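PDB 5K04: N-terminal acetyltransferase B complex subunit MDM20, which probably serves as the non-catalytic, largely helical subunit of the NatB complex, which acetylates the N termini of proteins. Local coordinates for residues A[454-457]-A[458-461]; A[512-515]-A[516-519]. All coordinates share one frame; numbering follows the deposited sequence.

In the fold
Along the chain, interaction 1 (454-461) comes first, at the point where the loop ahead of helix 456-485 passes into its first turn. Interaction 2 (512-519) follows on helix 506-521, beyond the intervening helix 489-503. Each contact is continuous in sequence, so neither closes a loop; the two lie in series, neither nested nor crossed, with centres about 10 Å apart. They meet directly: CG2 of Ile-518 packs 3.4 Å from the backbone O of Ser-455, and Leu-459 reaches Ile-518 and Ser-519. The start of helix 456-485 is thereby set against helix 506-521, and Tyr-527 of helix 525-537 touches both contacts.

Interaction 1. Residues A[454-457]-A[458-461]; sequences PSKI and NLDA
The N-terminal cap of helix 456-485 is formed by Ser-455, whose OG accepts the backbone N-H of Asn-458 at 3.1 Å. With chi1 at 68°, OG is flanked by its own N and C, which lets it meet the N-H of Asn-458 with an N-H...O angle of 157°. The flat side-chain amide of Asn-458 lies face-on to the same oxygen, with Ser-455 OG directly above Asn-458 CG at 3.0 Å, a packing contact and not a hydrogen bond; ND2 donates instead to the carbonyl of Asn-453, just before the cap. Behind this N-cap the regular i to i+4 pattern of an alpha-helix begins at once, with Leu-459 N bonded to Ser-455 O at 2.9 Å and the amides of Asp-460 and Ala-461 bonded to the carbonyls of Lys-456 and Ile-457. One turn apart, the side chains of Lys-456 and Asp-460 pass at a slant. The lysine chain bends at chi2 (68°) and brings CE to 3.2 Å from Asp-460 OD2, while NZ forms a rather long salt bridge with Asp-460 OD1 at 3.6 Å. That OD1 also hydrogen-bonds to the hydroxyl of Tyr-527, so the carboxylate links the helix start to helix 525-537. On another side, Asn-458 and Ala-461 rest on Phe-429 of helix 429-434.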
ATOM      1  N   PRO A 454     -15.925  10.368  15.829  1.00 48.76           N
ATOM      2  CA  PRO A 454     -15.313  11.692  15.588  1.00 46.22           C
ATOM      3  C   PRO A 454     -14.856  12.371  16.872  1.00 46.56           C
ATOM      4  O   PRO A 454     -15.370  13.409  17.286  1.00 47.21           O
ATOM      5  CB  PRO A 454     -16.444  12.451  14.889  1.00 46.75           C
ATOM      6  CG  PRO A 454     -17.679  11.880  15.478  1.00 45.03           C
ATOM      7  CD  PRO A 454     -17.398  10.422  15.752  1.00 40.58           C
ATOM      8  N   SER A 455     -13.859  11.779  17.523  1.00 45.74           N
ATOM      9  CA  SER A 455     -13.250  12.394  18.689  1.00 45.64           C
ATOM     10  C   SER A 455     -12.028  13.221  18.281  1.00 42.08           C
ATOM     11  O   SER A 455     -11.502  13.095  17.175  1.00 36.28           O
ATOM     12  CB  SER A 455     -12.865  11.329  19.719  1.00 42.88           C
ATOM     13  OG  SER A 455     -11.800  10.518  19.251  1.00 35.81           O
ATOM     14  N   LYS A 456     -11.576  14.075  19.212  1.00 49.75           N
ATOM     15  CA  LYS A 456     -10.392  14.902  18.989  1.00 51.04           C
ATOM     16  C   LYS A 456      -9.118  14.058  18.961  1.00 49.58           C
ATOM     17  O   LYS A 456      -8.215  14.300  18.144  1.00 33.67           O
ATOM     18  CB  LYS A 456     -10.318  15.974  20.076  1.00 51.14           C
ATOM     19  CG  LYS A 456      -8.993  16.706  20.181  1.00 54.72           C
ATOM     20  CD  LYS A 456      -8.720  17.589  18.979  1.00 67.24           C
ATOM     21  CE  LYS A 456      -7.419  18.359  19.156  1.00 74.81           C
ATOM     22  NZ  LYS A 456      -7.216  19.349  18.070  1.00 84.11           N
ATOM     23  N   ILE A 457      -9.033  13.058  19.841  1.00 49.93           N
ATOM     24  CA  ILE A 457      -7.892  12.142  19.828  1.00 52.00           C
ATOM     25  C   ILE A 457      -7.811  11.394  18.503  1.00 44.91           C
ATOM     26  O   ILE A 457      -6.726  11.233  17.932  1.00 41.05           O
ATOM     27  CB  ILE A 457      -7.969  11.178  21.025  1.00 55.42           C
ATOM     28  CG1 ILE A 457      -7.783  11.970  22.318  1.00 57.61           C
ATOM     29  CG2 ILE A 457      -6.894  10.104  20.921  1.00 52.53           C
ATOM     30  CD1 ILE A 457      -7.931  11.145  23.552  1.00 68.71           C
ATOM     31  N   ASN A 458      -8.955  10.942  17.986  1.00 49.32           N
ATOM     32  CA  ASN A 458      -8.960  10.275  16.689  1.00 51.26           C
ATOM     33  C   ASN A 458      -8.592  11.247  15.567  1.00 51.74           C
ATOM     34  O   ASN A 458      -7.856  10.883  14.638  1.00 35.11           O
ATOM     35  CB  ASN A 458     -10.327   9.639  16.441  1.00 45.53           C
ATOM     36  CG  ASN A 458     -10.640   8.478  17.411  1.00 41.84           C
ATOM     37  OD1 ASN A 458      -9.834   8.130  18.294  1.00 31.77           O
ATOM     38  ND2 ASN A 458     -11.825   7.883  17.245  1.00 44.50           N
ATOM     39  N   LEU A 459      -9.093  12.489  15.643  1.00 52.69           N
ATOM     40  CA  LEU A 459      -8.727  13.510  14.663  1.00 47.32           C
ATOM     41  C   LEU A 459      -7.211  13.696  14.600  1.00 45.71           C
ATOM     42  O   LEU A 459      -6.616  13.688  13.519  1.00 32.81           O
ATOM     43  CB  LEU A 459      -9.419  14.830  15.010  1.00 43.12           C
ATOM     44  CG  LEU A 459      -8.915  16.067  14.260  1.00 50.98           C
ATOM     45  CD1 LEU A 459      -9.116  15.922  12.750  1.00 48.80           C
ATOM     46  CD2 LEU A 459      -9.593  17.342  14.778  1.00 52.40           C
ATOM     47  N   ASP A 460      -6.570  13.852  15.761  1.00 50.22           N
ATOM     48  CA  ASP A 460      -5.120  14.009  15.793  1.00 49.76           C
ATOM     49  C   ASP A 460      -4.412  12.772  15.258  1.00 41.04           C
ATOM     50  O   ASP A 460      -3.352  12.882  14.634  1.00 30.86           O
ATOM     51  CB  ASP A 460      -4.666  14.325  17.219  1.00 47.14           C
ATOM     52  CG  ASP A 460      -5.172  15.691  17.711  1.00 50.24           C
ATOM     53  OD1 ASP A 460      -5.234  16.636  16.895  1.00 46.57           O
ATOM     54  OD2 ASP A 460      -5.497  15.813  18.917  1.00 51.79           O
ATOM     55  N   ALA A 461      -4.987  11.594  15.471  1.00 47.05           N
ATOM     56  CA  ALA A 461      -4.415  10.382  14.890  1.00 48.68           C
ATOM     57  C   ALA A 461      -4.528  10.395  13.368  1.00 47.46           C
ATOM     58  O   ALA A 461      -3.588  10.008  12.660  1.00 24.42           O
ATOM     59  CB  ALA A 461      -5.100   9.147  15.474  1.00 43.54           C
TER

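Interaction 2. Residues A[512-515]-A[516-519]; sequences VAKI and LQIS
Val-512 and Leu-516 run alongside each other in the same direction, the valine CG1 meeting the leucine CD1 at 3.9 Å. The leucine CG stands opposite its own carbonyl carbon (chi1 -70°) and comes to 3.3 Å from Val-512 O. Lys-514 and Ile-518 meet at an angle instead: the lysine touches with the root of its chain, CG lying 4.0 Å from Ile-518 CD1, and then bends at chi2 (81°). Its buried ammonium is held by two carbonyls, those of Thr-450 and Thr-452, in the segment leading to helix 456-485. All four residues lie on helix 506-521, in the all-helical, TPR-like region of this MDM20/NAA25-family subunit, where Leu-516 packs on Leu-578 and Phe-531 while Ile-518 touches Trp-462. Beneath the side chains run the i to i+4 bonds of the helix, the straightest being Ile-518 N to Lys-514 O at 3.1 Å, with an N-H...O angle of 173°. The carbonyl of Ile-515 takes two donors, the amide of Ser-519 at 2.9 Å and, weakly, the same residue's OG at 3.0 Å. Gln-517 has an extended chain, and its NE2 hydrogen-bonds to Glu-671 OE1.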
ATOM      1  N   VAL A 512      -8.323  12.341   4.136  1.00 45.75           N
ATOM      2  CA  VAL A 512      -8.705  13.753   4.066  1.00 41.96           C
ATOM      3  C   VAL A 512     -10.187  13.926   4.388  1.00 39.02           C
ATOM      4  O   VAL A 512     -10.563  14.810   5.168  1.00 23.99           O
ATOM      5  CB  VAL A 512      -8.354  14.345   2.681  1.00 42.34           C
ATOM      6  CG1 VAL A 512      -8.879  15.782   2.535  1.00 34.32           C
ATOM      7  CG2 VAL A 512      -6.833  14.318   2.423  1.00 33.73           C
ATOM      8  N   ALA A 513     -11.046  13.067   3.818  1.00 42.18           N
ATOM      9  CA  ALA A 513     -12.483  13.147   4.092  1.00 38.66           C
ATOM     10  C   ALA A 513     -12.776  12.992   5.580  1.00 39.19           C
ATOM     11  O   ALA A 513     -13.621  13.705   6.136  1.00 27.17           O
ATOM     12  CB  ALA A 513     -13.224  12.066   3.307  1.00 31.64           C
ATOM     13  N   LYS A 514     -12.067  12.065   6.235  1.00 43.93           N
ATOM     14  CA  LYS A 514     -12.276  11.783   7.650  1.00 47.09           C
ATOM     15  C   LYS A 514     -11.811  12.942   8.528  1.00 41.97           C
ATOM     16  O   LYS A 514     -12.459  13.276   9.525  1.00 31.64           O
ATOM     17  CB  LYS A 514     -11.541  10.495   8.010  1.00 42.48           C
ATOM     18  CG  LYS A 514     -11.928   9.925   9.336  1.00 54.74           C
ATOM     19  CD  LYS A 514     -13.220   9.123   9.245  1.00 49.74           C
ATOM     20  CE  LYS A 514     -13.437   8.387  10.565  1.00 45.20           C
ATOM     21  NZ  LYS A 514     -14.653   7.551  10.547  1.00 49.07           N
ATOM     22  N   ILE A 515     -10.686  13.561   8.176  1.00 44.18           N
ATOM     23  CA  ILE A 515     -10.218  14.741   8.897  1.00 42.66           C
ATOM     24  C   ILE A 515     -11.235  15.867   8.799  1.00 38.51           C
ATOM     25  O   ILE A 515     -11.533  16.555   9.791  1.00 26.48           O
ATOM     26  CB  ILE A 515      -8.849  15.178   8.350  1.00 40.49           C
ATOM     27  CG1 ILE A 515      -7.766  14.194   8.811  1.00 39.40           C
ATOM     28  CG2 ILE A 515      -8.551  16.637   8.747  1.00 33.47           C
ATOM     29  CD1 ILE A 515      -6.495  14.288   7.985  1.00 44.88           C
ATOM     30  N   LEU A 516     -11.746  16.104   7.592  1.00 41.09           N
ATOM     31  CA  LEU A 516     -12.718  17.171   7.398  1.00 38.75           C
ATOM     32  C   LEU A 516     -13.974  16.911   8.220  1.00 34.38           C
ATOM     33  O   LEU A 516     -14.452  17.792   8.936  1.00 26.24           O
ATOM     34  CB  LEU A 516     -13.045  17.292   5.912  1.00 38.04           C
ATOM     35  CG  LEU A 516     -11.895  17.840   5.069  1.00 35.97           C
ATOM     36  CD1 LEU A 516     -12.142  17.613   3.575  1.00 36.55           C
ATOM     37  CD2 LEU A 516     -11.729  19.310   5.394  1.00 30.68           C
ATOM     38  N   GLN A 517     -14.477  15.676   8.177  1.00 39.95           N
ATOM     39  CA  GLN A 517     -15.726  15.348   8.856  1.00 40.38           C
ATOM     40  C   GLN A 517     -15.619  15.593  10.354  1.00 37.35           C
ATOM     41  O   GLN A 517     -16.481  16.247  10.951  1.00 31.36           O
ATOM     42  CB  GLN A 517     -16.106  13.886   8.579  1.00 36.61           C
ATOM     43  CG  GLN A 517     -17.291  13.409   9.421  1.00 38.83           C
ATOM     44  CD  GLN A 517     -17.722  12.001   9.084  1.00 43.80           C
ATOM     45  OE1 GLN A 517     -17.187  11.028   9.628  1.00 39.29           O
ATOM     46  NE2 GLN A 517     -18.700  11.878   8.181  1.00 39.10           N
ATOM     47  N   ILE A 518     -14.565  15.059  10.978  1.00 40.77           N
ATOM     48  CA  ILE A 518     -14.378  15.220  12.417  1.00 44.53           C
ATOM     49  C   ILE A 518     -14.109  16.681  12.758  1.00 46.22           C
ATOM     50  O   ILE A 518     -14.646  17.217  13.739  1.00 36.17           O
ATOM     51  CB  ILE A 518     -13.248  14.277  12.888  1.00 44.28           C
ATOM     52  CG1 ILE A 518     -13.576  12.834  12.460  1.00 32.62           C
ATOM     53  CG2 ILE A 518     -13.020  14.347  14.411  1.00 34.55           C
ATOM     54  CD1 ILE A 518     -12.449  11.864  12.742  1.00 35.53           C
ATOM     55  N   SER A 519     -13.304  17.361  11.931  1.00 44.62           N
ATOM     56  CA  SER A 519     -13.075  18.790  12.129  1.00 47.20           C
ATOM     57  C   SER A 519     -14.383  19.578  12.175  1.00 41.86           C
ATOM     58  O   SER A 519     -14.539  20.465  13.018  1.00 30.80           O
ATOM     59  CB  SER A 519     -12.165  19.348  11.029  1.00 40.07           C
ATOM     60  OG  SER A 519     -10.816  19.043  11.303  1.00 36.89           O
TER